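3-polyprenyl-4-hydroxybenzoate decarboxylase and related decarboxylases (Pelotomaculum thermopropionicum, PDB 6H6X) is a prenylated-FMN-dependent decarboxylase of the UbiD family, HmfF, which interconverts 2,5-furandicarboxylic acid with 2-furoic acid and carbon dioxide. Local coordinates at residues P129-A133 against Y286-I290; Y52-V56 against L114-P118; C42-F46 against V56-L60. The protein carries 8 engineered substitutions. All blocks are in the same frame, centred on the assembly; numbering follows the deposited sequence.

Interaction 1. Residues P129-A133 against Y286-I290; sequences PYITA and YHTII. With 4LU (1-deoxy-5-O-phosphono-1-(3,3,4,5-tetramethyl-9,11-dioxo-2,3,8,9,10,11-hexahydro-7H-quinolino[1,8-fg]pteridin-12-ium-7-y l)-D-ribitol), chain I.
Between Tyr286 and the backbone of residues 130-132 sits water 1, held by three groups: it donates to Tyr130 O, accepts from Thr132 N, and is bonded to Tyr286 OH (2.9 Å, in the plane of the phenol ring). Thr288 OG1, hydrogen-bonded to His122, also lies beside this water, at a doubtfully short distance. With CG anti to the backbone N (chi1 -177°), the Tyr286 side chain extends so that its OH comes to the water, and the same hydroxyl oxygen rests 3.7 Å from Ile131 CG1, the two side chains crossing at roughly a right angle.

The direct polar bond is made by Thr132 OG1, which donates to Ile289 O over 2.8 Å. The hydroxyl stands between the backbone N and carbonyl carbon of its own residue (chi1 53°) and meets the carbonyl oxygen from 21° outside its plane.

One residue on, Ala133 CB lies over a face of the His287 imidazole, 4.0 Å from its centroid, a CH-pi contact; Ile289 CD1 packs against the same methyl at 3.7 Å. Water 2 joins Ala133 O to His287 ND1, lying in the ring plane, while the far nitrogen, His287 NE2, is hydrogen-bonded to Glu295. Water 3 accepts a hydrogen bond from Ala133 N and donates to His287 O.

Each segment gives one residue to the prFMN pocket. Thr132 O stands 3.4 Å from C12, a methyl of the prenyl-derived ring, and Ile289 CG2 is 3.9 Å from the flavin methyl C7M. The two segments run about 91° apart, and waters bridge backbone groups of one to backbone and side-chain groups of the other. Together with the Thr132 hydroxyl, these waters link the polar groups of two buried segments behind the residues that touch the cofactor.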
ATOM      1  N   PRO B 129      -2.209  23.751  23.428  1.00 63.73           N
ATOM      2  CA  PRO B 129      -0.965  22.992  23.418  1.00 56.99           C
ATOM      3  C   PRO B 129      -1.088  21.704  24.239  1.00 54.81           C
ATOM      4  O   PRO B 129      -1.763  21.694  25.266  1.00 46.34           O
ATOM      5  CB  PRO B 129       0.021  23.937  24.066  1.00 65.40           C
ATOM      6  CG  PRO B 129      -0.602  25.300  23.985  1.00 66.72           C
ATOM      7  CD  PRO B 129      -2.063  25.019  24.158  1.00 67.09           C
ATOM      8  N   TYR B 130      -0.489  20.620  23.745  1.00 49.49           N
ATOM      9  CA  TYR B 130      -0.513  19.331  24.433  1.00 44.18           C
ATOM     10  C   TYR B 130       0.864  18.764  24.588  1.00 42.53           C
ATOM     11  O   TYR B 130       1.667  18.818  23.662  1.00 43.50           O
ATOM     12  CB  TYR B 130      -1.339  18.318  23.655  1.00 46.57           C
ATOM     13  CG  TYR B 130      -2.783  18.279  24.061  1.00 43.89           C
ATOM     14  CD1 TYR B 130      -3.677  19.173  23.546  1.00 49.61           C
ATOM     15  CD2 TYR B 130      -3.254  17.312  24.928  1.00 48.78           C
ATOM     16  CE1 TYR B 130      -5.016  19.143  23.899  1.00 49.98           C
ATOM     17  CE2 TYR B 130      -4.572  17.271  25.288  1.00 50.60           C
ATOM     18  CZ  TYR B 130      -5.447  18.213  24.754  1.00 52.00           C
ATOM     19  OH  TYR B 130      -6.768  18.200  25.067  1.00 55.19           O
ATOM     20  N   ILE B 131       1.124  18.219  25.768  1.00 42.46           N
ATOM     21  CA  ILE B 131       2.332  17.422  26.034  1.00 43.49           C
ATOM     22  C   ILE B 131       1.949  16.003  25.650  1.00 37.52           C
ATOM     23  O   ILE B 131       1.029  15.455  26.230  1.00 37.35           O
ATOM     24  CB  ILE B 131       2.726  17.491  27.531  1.00 44.31           C
ATOM     25  CG1 ILE B 131       3.048  18.949  27.914  1.00 45.73           C
ATOM     26  CG2 ILE B 131       3.901  16.576  27.836  1.00 42.03           C
ATOM     27  CD1 ILE B 131       3.342  19.130  29.380  1.00 45.84           C
ATOM     28  N   THR B 132       2.644  15.437  24.663  1.00 36.57           N
ATOM     29  CA  THR B 132       2.286  14.137  24.100  1.00 38.09           C
ATOM     30  C   THR B 132       3.345  13.057  24.285  1.00 35.98           C
ATOM     31  O   THR B 132       3.065  11.933  23.951  1.00 37.48           O
ATOM     32  CB  THR B 132       2.013  14.237  22.605  1.00 36.72           C
ATOM     33  OG1 THR B 132       3.130  14.860  21.974  1.00 37.07           O
ATOM     34  CG2 THR B 132       0.793  15.116  22.365  1.00 42.07           C
ATOM     35  N   ALA B 133       4.530  13.393  24.793  1.00 35.56           N
ATOM     36  CA  ALA B 133       5.604  12.419  24.900  1.00 35.83           C
ATOM     37  C   ALA B 133       6.172  12.213  26.299  1.00 35.17           C
ATOM     38  O   ALA B 133       7.315  11.793  26.458  1.00 44.99           O
ATOM     39  CB  ALA B 133       6.709  12.771  23.937  1.00 33.27           C
ATOM     40  N   TYR B 286      13.180  19.432  23.843  1.00 43.52           N
ATOM     41  CA  TYR B 286      11.816  19.045  24.065  1.00 44.75           C
ATOM     42  C   TYR B 286      11.395  18.017  22.963  1.00 46.54           C
ATOM     43  O   TYR B 286      11.597  18.272  21.784  1.00 46.32           O
ATOM     44  CB  TYR B 286      10.914  20.249  24.076  1.00 39.45           C
ATOM     45  CG  TYR B 286       9.463  19.894  24.369  1.00 43.32           C
ATOM     46  CD1 TYR B 286       8.605  19.462  23.348  1.00 47.78           C
ATOM     47  CD2 TYR B 286       8.942  19.944  25.658  1.00 40.25           C
ATOM     48  CE1 TYR B 286       7.301  19.097  23.617  1.00 38.04           C
ATOM     49  CE2 TYR B 286       7.623  19.591  25.912  1.00 39.68           C
ATOM     50  CZ  TYR B 286       6.831  19.163  24.874  1.00 40.08           C
ATOM     51  OH  TYR B 286       5.516  18.811  25.124  1.00 49.08           O
ATOM     52  N   HIS B 287      10.802  16.895  23.366  1.00 40.04           N
ATOM     53  CA  HIS B 287      10.363  15.839  22.424  1.00 40.53           C
ATOM     54  C   HIS B 287       8.832  15.879  22.332  1.00 42.31           C
ATOM     55  O   HIS B 287       8.119  15.925  23.348  1.00 38.98           O
ATOM     56  CB  HIS B 287      10.843  14.501  22.914  1.00 39.88           C
ATOM     57  CG  HIS B 287      10.338  13.342  22.133  1.00 39.01           C
ATOM     58  ND1 HIS B 287      10.082  12.131  22.718  1.00 37.87           N
ATOM     59  CD2 HIS B 287      10.060  13.195  20.824  1.00 36.36           C
ATOM     60  CE1 HIS B 287       9.720  11.268  21.789  1.00 37.60           C
ATOM     61  NE2 HIS B 287       9.699  11.892  20.632  1.00 34.91           N
ATOM     62  N   THR B 288       8.314  15.942  21.105  1.00 39.27           N
ATOM     63  CA  THR B 288       6.884  15.773  20.931  1.00 40.89           C
ATOM     64  C   THR B 288       6.597  14.577  20.030  1.00 34.01           C
ATOM     65  O   THR B 288       7.419  14.239  19.167  1.00 29.98           O
ATOM     66  CB  THR B 288       6.222  17.045  20.408  1.00 42.16           C
ATOM     67  OG1 THR B 288       4.821  16.926  20.643  1.00 41.13           O
ATOM     68  CG2 THR B 288       6.520  17.300  18.910  1.00 39.64           C
ATOM     69  N   ILE B 289       5.466  13.927  20.276  1.00 29.24           N
ATOM     70  CA  ILE B 289       5.011  12.845  19.400  1.00 33.40           C
ATOM     71  C   ILE B 289       3.789  13.399  18.699  1.00 35.05           C
ATOM     72  O   ILE B 289       2.847  13.848  19.343  1.00 37.15           O
ATOM     73  CB  ILE B 289       4.674  11.586  20.206  1.00 35.17           C
ATOM     74  CG1 ILE B 289       5.972  10.883  20.671  1.00 35.10           C
ATOM     75  CG2 ILE B 289       3.854  10.619  19.391  1.00 32.49           C
ATOM     76  CD1 ILE B 289       5.716   9.890  21.821  1.00 31.85           C
ATOM     77  N   ILE B 290       3.819  13.401  17.381  1.00 36.25           N
ATOM     78  CA  ILE B 290       2.680  13.888  16.604  1.00 36.56           C
ATOM     79  C   ILE B 290       1.649  12.769  16.571  1.00 33.88           C
ATOM     80  O   ILE B 290       1.987  11.640  16.199  1.00 33.47           O
ATOM     81  CB  ILE B 290       3.110  14.229  15.196  1.00 35.88           C
ATOM     82  CG1 ILE B 290       4.061  15.440  15.246  1.00 41.35           C
ATOM     83  CG2 ILE B 290       1.905  14.612  14.356  1.00 41.87           C
ATOM     84  CD1 ILE B 290       4.857  15.568  13.949  1.00 42.90           C
TER
HETATM   85  C9  4LU I 503       0.161   6.181  24.434  1.00 56.45           C
HETATM   86  C8  4LU I 503       1.070   6.849  23.561  1.00 49.77           C
HETATM   87  C7  4LU I 503       0.852   8.153  23.102  1.00 47.98           C
HETATM   88  C10 4LU I 503      -2.975   6.851  26.398  1.00 57.01           C
HETATM   89  C6  4LU I 503      -0.513   8.769  23.356  1.00 50.55           C
HETATM   90  N3  4LU I 503      -4.582   8.410  28.065  1.00 57.60           N
HETATM   91  C2  4LU I 503      -4.399   7.077  28.333  1.00 58.97           C
HETATM   92  C13 4LU I 503      -0.333  11.028  21.843  1.00 50.40           C
HETATM   93  C5  4LU I 503      -0.946  10.211  22.962  1.00 51.50           C
HETATM   94  C1  4LU I 503      -3.130   9.751  23.999  1.00 53.93           C
HETATM   95  O2  4LU I 503      -4.959   6.560  29.349  1.00 59.62           O
HETATM   96  N1  4LU I 503      -3.602   6.320  27.521  1.00 56.51           N
HETATM   97  C4  4LU I 503      -4.009   9.029  26.991  1.00 57.66           C
HETATM   98  O4  4LU I 503      -4.188  10.258  26.791  1.00 55.60           O
HETATM   99  C4A 4LU I 503      -3.141   8.216  26.067  1.00 55.83           C
HETATM  100  N5  4LU I 503      -2.466   8.787  24.938  1.00 55.88           N
HETATM  101  C3  4LU I 503      -2.300  10.635  23.417  1.00 56.76           C
HETATM  102  C12 4LU I 503      -0.247  10.999  24.107  1.00 54.10           C
HETATM  103  C5A 4LU I 503      -1.335   8.126  24.385  1.00 50.93           C
HETATM  104  C7M 4LU I 503       1.850   8.823  22.160  1.00 53.52           C
HETATM  105  C8M 4LU I 503       2.314   6.072  23.224  1.00 52.53           C
HETATM  106  C9A 4LU I 503      -1.069   6.735  24.847  1.00 52.64           C
HETATM  107  N10 4LU I 503      -2.118   6.064  25.586  1.00 50.44           N
HETATM  108  C1' 4LU I 503      -2.021   4.646  25.925  1.00 54.91           C
HETATM  109  C2' 4LU I 503      -1.294   4.273  27.237  1.00 56.20           C
HETATM  110  O2' 4LU I 503      -0.074   4.992  27.442  1.00 55.03           O
HETATM  111  C3' 4LU I 503      -0.944   2.795  27.165  1.00 57.27           C
HETATM  112  O3' 4LU I 503      -2.104   2.050  26.786  1.00 54.84           O
HETATM  113  C4' 4LU I 503      -0.332   2.283  28.473  1.00 58.26           C
HETATM  114  O4' 4LU I 503       0.423   1.042  28.331  1.00 47.19           O
HETATM  115  C5' 4LU I 503      -1.317   2.051  29.607  1.00 58.22           C
HETATM  116  O5' 4LU I 503      -0.423   1.584  30.639  1.00 62.64           O
HETATM  117  P   4LU I 503      -0.926   0.772  31.954  1.00 61.63           P
HETATM  118  O2P 4LU I 503       0.282   0.662  32.902  1.00 59.05           O
HETATM  119  O3P 4LU I 503      -2.023   1.665  32.604  1.00 50.87           O
HETATM  120  O1P 4LU I 503      -1.372  -0.587  31.411  1.00 60.88           O
HETATM  121  O   HOH W   1       3.998  17.531  22.973  1.00 43.82           O
HETATM  122  O   HOH W   2       9.837  11.599  25.751  1.00 38.02           O
HETATM  123  O   HOH W   3       6.036  15.814  24.975  1.00 40.12           O

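Interaction 2. Residues Y52-V56 against L114-P118; sequences YAVPV and LKMLP
The loop linking the two strands of hairpin 43-46/56-58 leans against the C-terminal end of helix 113-116, with Tyr52 laid across the turn that leads out of the helix. Its hydroxyl donates to Leu114 O, which sits at the edge of the phenol ring in the ring plane. Tyr52 OH and Leu114 O are modelled 2.5 Å apart, a separation whose exact value is doubtful. Within a helix such a carbonyl would receive the N-H four residues later, but that position is Pro118, which has none, and Leu117 has already left helical geometry; Leu114 O is instead bonded by Tyr52 OH.

The same ring is covered on one face by the proline. Pro118 CA stands 3.6 Å above its centre, only 7° off the normal, a CH-pi contact, and Pro118 CB continues it toward the rim at 3.7 Å from Tyr52 CD2. With CG beside the backbone N (chi1 -62°), the Tyr52 side chain is directed to Pro118, and the hydroxyl extends on to the helix end.

Two valines take the rest of the pyrrolidine. The Val54 side chain crosses it at about a right angle, CG1 lying 3.7 Å from Pro118 CD, and Val56 CG2 presses on Pro118 CG at 3.4 Å, tighter than an ordinary carbon contact. Tyr286 also packs against Val54 and Pro118, and Met116 turns away to touch strand 264-280.

The contact thus ties the N-terminal domain to the Rift-related domain with one hydrogen bond and a proline wedged among apolar groups, so that a helix-end carbonyl that cannot receive the usual i+4 N-H bond is met by a hydroxyl from the other domain.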
ATOM      1  N   TYR B  52      11.152  30.761  21.826  1.00 62.97           N
ATOM      2  CA  TYR B  52      11.849  29.826  22.726  1.00 64.02           C
ATOM      3  C   TYR B  52      13.316  29.604  22.354  1.00 64.29           C
ATOM      4  O   TYR B  52      13.657  29.570  21.178  1.00 62.39           O
ATOM      5  CB  TYR B  52      11.152  28.447  22.684  1.00 60.38           C
ATOM      6  CG  TYR B  52       9.716  28.457  23.160  1.00 55.05           C
ATOM      7  CD1 TYR B  52       9.411  28.375  24.519  1.00 53.20           C
ATOM      8  CD2 TYR B  52       8.664  28.574  22.257  1.00 47.19           C
ATOM      9  CE1 TYR B  52       8.101  28.391  24.963  1.00 47.92           C
ATOM     10  CE2 TYR B  52       7.362  28.590  22.695  1.00 44.13           C
ATOM     11  CZ  TYR B  52       7.083  28.483  24.041  1.00 45.70           C
ATOM     12  OH  TYR B  52       5.780  28.507  24.473  1.00 48.08           O
ATOM     13  N   ALA B  53      14.182  29.424  23.354  1.00 64.65           N
ATOM     14  CA  ALA B  53      15.549  28.936  23.105  1.00 68.87           C
ATOM     15  C   ALA B  53      15.584  27.402  22.978  1.00 65.25           C
ATOM     16  O   ALA B  53      16.524  26.836  22.410  1.00 55.36           O
ATOM     17  CB  ALA B  53      16.488  29.392  24.217  1.00 79.14           C
ATOM     18  N   VAL B  54      14.555  26.734  23.487  1.00 63.28           N
ATOM     19  CA  VAL B  54      14.543  25.254  23.512  1.00 63.07           C
ATOM     20  C   VAL B  54      14.150  24.667  22.139  1.00 46.49           C
ATOM     21  O   VAL B  54      13.091  24.993  21.635  1.00 51.62           O
ATOM     22  CB  VAL B  54      13.566  24.777  24.613  1.00 65.73           C
ATOM     23  CG1 VAL B  54      13.369  23.251  24.567  1.00 70.16           C
ATOM     24  CG2 VAL B  54      14.049  25.262  25.986  1.00 55.37           C
ATOM     25  N   PRO B  55      14.973  23.786  21.547  1.00 44.80           N
ATOM     26  CA  PRO B  55      14.566  23.066  20.352  1.00 48.38           C
ATOM     27  C   PRO B  55      13.550  21.936  20.610  1.00 53.12           C
ATOM     28  O   PRO B  55      13.346  21.566  21.766  1.00 43.53           O
ATOM     29  CB  PRO B  55      15.866  22.482  19.818  1.00 44.88           C
ATOM     30  CG  PRO B  55      16.736  22.366  20.961  1.00 49.75           C
ATOM     31  CD  PRO B  55      16.315  23.371  21.986  1.00 48.46           C
ATOM     32  N   VAL B  56      12.900  21.463  19.529  1.00 52.88           N
ATOM     33  CA  VAL B  56      11.871  20.426  19.586  1.00 42.42           C
ATOM     34  C   VAL B  56      12.310  19.318  18.677  1.00 43.49           C
ATOM     35  O   VAL B  56      12.761  19.583  17.573  1.00 46.03           O
ATOM     36  CB  VAL B  56      10.516  20.953  19.172  1.00 47.94           C
ATOM     37  CG1 VAL B  56       9.508  19.812  18.996  1.00 51.72           C
ATOM     38  CG2 VAL B  56      10.007  21.928  20.224  1.00 49.91           C
ATOM     39  N   LEU B 114       4.120  26.950  29.657  1.00 65.37           N
ATOM     40  CA  LEU B 114       4.175  27.549  28.315  1.00 71.24           C
ATOM     41  C   LEU B 114       5.264  28.579  28.087  1.00 74.16           C
ATOM     42  O   LEU B 114       5.705  28.733  26.940  1.00 78.33           O
ATOM     43  CB  LEU B 114       2.835  28.157  27.882  1.00 72.83           C
ATOM     44  CG  LEU B 114       1.921  27.313  26.984  1.00 81.19           C
ATOM     45  CD1 LEU B 114       0.860  28.209  26.330  1.00 84.59           C
ATOM     46  CD2 LEU B 114       2.676  26.545  25.892  1.00 83.62           C
ATOM     47  N   LYS B 115       5.690  29.287  29.131  1.00 74.44           N
ATOM     48  CA  LYS B 115       6.840  30.194  28.995  1.00 78.17           C
ATOM     49  C   LYS B 115       8.149  29.421  28.867  1.00 78.51           C
ATOM     50  O   LYS B 115       9.017  29.823  28.098  1.00 77.96           O
ATOM     51  CB  LYS B 115       6.954  31.196  30.161  1.00 95.41           C
ATOM     52  CG  LYS B 115       6.027  32.411  30.071  1.00110.73           C
ATOM     53  CD  LYS B 115       6.749  33.745  30.316  1.00120.99           C
ATOM     54  CE  LYS B 115       7.280  33.897  31.740  1.00125.33           C
ATOM     55  NZ  LYS B 115       6.218  34.085  32.777  1.00126.71           N
ATOM     56  N   MET B 116       8.307  28.326  29.618  1.00 78.53           N
ATOM     57  CA  MET B 116       9.576  27.578  29.589  1.00 74.33           C
ATOM     58  C   MET B 116       9.737  26.677  28.378  1.00 65.37           C
ATOM     59  O   MET B 116      10.854  26.503  27.858  1.00 54.15           O
ATOM     60  CB  MET B 116       9.691  26.685  30.811  1.00 81.92           C
ATOM     61  CG  MET B 116       9.701  27.397  32.144  1.00 86.63           C
ATOM     62  SD  MET B 116       9.570  26.188  33.465  1.00101.78           S
ATOM     63  CE  MET B 116      11.004  25.215  33.083  1.00 89.91           C
ATOM     64  N   LEU B 117       8.629  26.083  27.936  1.00 58.71           N
ATOM     65  CA  LEU B 117       8.719  24.940  27.028  1.00 58.68           C
ATOM     66  C   LEU B 117       7.897  25.139  25.762  1.00 55.00           C
ATOM     67  O   LEU B 117       6.727  25.586  25.802  1.00 53.26           O
ATOM     68  CB  LEU B 117       8.228  23.695  27.731  1.00 63.10           C
ATOM     69  CG  LEU B 117       8.959  23.311  29.025  1.00 60.44           C
ATOM     70  CD1 LEU B 117       8.316  22.066  29.597  1.00 59.05           C
ATOM     71  CD2 LEU B 117      10.457  23.114  28.798  1.00 57.18           C
ATOM     72  N   PRO B 118       8.494  24.787  24.628  1.00 46.07           N
ATOM     73  CA  PRO B 118       7.845  24.939  23.342  1.00 47.95           C
ATOM     74  C   PRO B 118       6.817  23.811  23.092  1.00 43.87           C
ATOM     75  O   PRO B 118       6.995  23.015  22.220  1.00 48.90           O
ATOM     76  CB  PRO B 118       9.018  24.844  22.377  1.00 50.21           C
ATOM     77  CG  PRO B 118       9.951  23.873  23.052  1.00 49.12           C
ATOM     78  CD  PRO B 118       9.848  24.220  24.502  1.00 49.92           C
TER

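Interaction 3. Residues C42-F46 against V56-L60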
ATOM      1  N   CYS B  42      12.486  10.414   8.340  1.00 53.69           N
ATOM      2  CA  CYS B  42      13.468  10.888   9.286  1.00 59.76           C
ATOM      3  C   CYS B  42      12.915  11.718  10.437  1.00 49.33           C
ATOM      4  O   CYS B  42      11.866  12.324  10.346  1.00 53.41           O
ATOM      5  CB  CYS B  42      14.540  11.710   8.541  1.00 61.01           C
ATOM      6  SG  CYS B  42      13.897  13.323   8.019  1.00 64.85           S
ATOM      7  N   SER B  43      13.700  11.744  11.505  1.00 50.92           N
ATOM      8  CA  SER B  43      13.471  12.578  12.666  1.00 44.41           C
ATOM      9  C   SER B  43      13.822  13.996  12.302  1.00 45.81           C
ATOM     10  O   SER B  43      14.767  14.213  11.536  1.00 40.14           O
ATOM     11  CB  SER B  43      14.370  12.127  13.817  1.00 40.98           C
ATOM     12  OG  SER B  43      14.162  12.958  14.940  1.00 45.19           O
ATOM     13  N   LEU B  44      13.088  14.949  12.867  1.00 44.61           N
ATOM     14  CA  LEU B  44      13.365  16.338  12.674  1.00 49.16           C
ATOM     15  C   LEU B  44      13.643  17.034  14.007  1.00 55.35           C
ATOM     16  O   LEU B  44      12.858  16.929  14.976  1.00 45.60           O
ATOM     17  CB  LEU B  44      12.187  17.030  12.015  1.00 47.85           C
ATOM     18  CG  LEU B  44      11.783  16.650  10.617  1.00 51.22           C
ATOM     19  CD1 LEU B  44      10.505  17.412  10.266  1.00 52.86           C
ATOM     20  CD2 LEU B  44      12.879  17.003   9.646  1.00 55.68           C
ATOM     21  N   LEU B  45      14.740  17.789  14.020  1.00 56.42           N
ATOM     22  CA  LEU B  45      15.128  18.619  15.144  1.00 53.94           C
ATOM     23  C   LEU B  45      14.944  20.088  14.758  1.00 51.74           C
ATOM     24  O   LEU B  45      15.666  20.608  13.927  1.00 50.85           O
ATOM     25  CB  LEU B  45      16.582  18.290  15.508  1.00 55.40           C
ATOM     26  CG  LEU B  45      17.267  19.141  16.571  1.00 58.55           C
ATOM     27  CD1 LEU B  45      16.528  19.238  17.877  1.00 62.89           C
ATOM     28  CD2 LEU B  45      18.631  18.504  16.833  1.00 65.32           C
ATOM     29  N   PHE B  46      13.965  20.748  15.364  1.00 48.96           N
ATOM     30  CA  PHE B  46      13.662  22.131  15.105  1.00 51.91           C
ATOM     31  C   PHE B  46      14.494  23.076  15.984  1.00 60.89           C
ATOM     32  O   PHE B  46      14.115  23.341  17.160  1.00 50.46           O
ATOM     33  CB  PHE B  46      12.177  22.404  15.316  1.00 53.58           C
ATOM     34  CG  PHE B  46      11.280  21.638  14.361  1.00 66.57           C
ATOM     35  CD1 PHE B  46      10.986  22.138  13.094  1.00 62.86           C
ATOM     36  CD2 PHE B  46      10.700  20.425  14.740  1.00 57.75           C
ATOM     37  CE1 PHE B  46      10.150  21.442  12.221  1.00 64.74           C
ATOM     38  CE2 PHE B  46       9.860  19.735  13.878  1.00 59.63           C
ATOM     39  CZ  PHE B  46       9.575  20.244  12.619  1.00 66.57           C
ATOM     40  N   VAL B  56      12.900  21.463  19.529  1.00 52.88           N
ATOM     41  CA  VAL B  56      11.871  20.426  19.586  1.00 42.42           C
ATOM     42  C   VAL B  56      12.310  19.318  18.677  1.00 43.49           C
ATOM     43  O   VAL B  56      12.761  19.583  17.573  1.00 46.03           O
ATOM     44  CB  VAL B  56      10.516  20.953  19.172  1.00 47.94           C
ATOM     45  CG1 VAL B  56       9.508  19.812  18.996  1.00 51.72           C
ATOM     46  CG2 VAL B  56      10.007  21.928  20.224  1.00 49.91           C
ATOM     47  N   VAL B  57      12.247  18.065  19.147  1.00 33.76           N
ATOM     48  CA  VAL B  57      12.566  16.932  18.288  1.00 35.90           C
ATOM     49  C   VAL B  57      11.272  16.092  18.122  1.00 35.90           C
ATOM     50  O   VAL B  57      10.430  16.003  19.023  1.00 39.56           O
ATOM     51  CB  VAL B  57      13.788  16.158  18.803  1.00 35.22           C
ATOM     52  CG1 VAL B  57      13.487  15.382  20.081  1.00 34.32           C
ATOM     53  CG2 VAL B  57      14.329  15.218  17.783  1.00 38.89           C
ATOM     54  N   THR B  58      11.081  15.548  16.934  1.00 40.57           N
ATOM     55  CA  THR B  58       9.952  14.657  16.677  1.00 43.18           C
ATOM     56  C   THR B  58      10.398  13.504  15.776  1.00 42.66           C
ATOM     57  O   THR B  58      11.369  13.637  15.057  1.00 38.86           O
ATOM     58  CB  THR B  58       8.723  15.393  16.136  1.00 46.07           C
ATOM     59  OG1 THR B  58       7.572  14.511  16.152  1.00 48.94           O
ATOM     60  CG2 THR B  58       8.971  15.926  14.754  1.00 45.99           C
ATOM     61  N   GLY B  59       9.727  12.353  15.912  1.00 37.31           N
ATOM     62  CA  GLY B  59       9.941  11.212  15.030  1.00 37.71           C
ATOM     63  C   GLY B  59      11.249  10.485  15.338  1.00 43.49           C
ATOM     64  O   GLY B  59      12.012  10.200  14.430  1.00 43.64           O
ATOM     65  N   LEU B  60      11.474  10.153  16.607  1.00 41.11           N
ATOM     66  CA  LEU B  60      12.707   9.447  17.059  1.00 42.74           C
ATOM     67  C   LEU B  60      12.896   8.093  16.469  1.00 46.02           C
ATOM     68  O   LEU B  60      14.038   7.656  16.239  1.00 48.67           O
ATOM     69  CB  LEU B  60      12.754   9.292  18.588  1.00 44.35           C
ATOM     70  CG  LEU B  60      12.720  10.604  19.375  1.00 43.59           C
ATOM     71  CD1 LEU B  60      12.815  10.310  20.843  1.00 44.59           C
ATOM     72  CD2 LEU B  60      13.845  11.514  18.933  1.00 46.38           C
TER
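Leu44 and Thr58 form a hydrogen-bonded antiparallel pair at the open end of this hairpin: Thr58 N donates to Leu44 O (3.0 Å) and Leu44 N returns to Thr58 O (3.1 Å). Phe46 and Val56 make the second such pair, with Phe46 N to Val56 O at 2.8 Å and the return bond, Val56 N to Phe46 O, longer at 3.3 Å. Between them Leu45 and Val57 are a non-hydrogen-bonded pair, Leu45 CD1 lying 4.2 Å from Val57 CB.

Thr58 O carries a second donor. Ser43 OG, anti to its own backbone N (chi1 179°), reaches it at 2.9 Å from above the carbonyl plane, on the face opposite Leu44 N. On the side of Leu44, Phe46 and Thr58, the phenylalanine ring presents its edge to Thr58 CG2, 4.0 Å from CE2.

The chain then turns out of the strand at Gly59, whose phi is positive; Glu295 accepts from the backbone nitrogens of Gly59 and Leu60, and Thr58 OG1 is hydrogen-bonded to Thr288 O. Helix 30-38 covers the Phe46 face, where Leu44 also meets Leu443 of the second subunit. Helix 5-14 lies over Val57 on the other face, and strands 18-21 and 286-287 flank the hairpin in its mixed sheet.

Interactions 2 and 3 share Val56, which leaves the loop of the one to begin the strand of the other. Interaction 1 joins both through strand 286-287 by three probable hydrogen bonds: Tyr286 N to Pro55 O at 3.0 Å, Tyr286 O to Val57 N at 2.7 Å, and Thr288 N to Val57 O at 3.0 Å. The hairpin of the N-terminal domain is thereby continued by a strand of the Rift-related domain. The centres are 12 Å apart for interactions 1 and 2 and 11 Å for 1 and 3. Interaction 1 alone lines the prFMN pocket; the side chain of Thr58 in interaction 3 is about 10 Å from the cofactor, and that of Val56 about 14 Å.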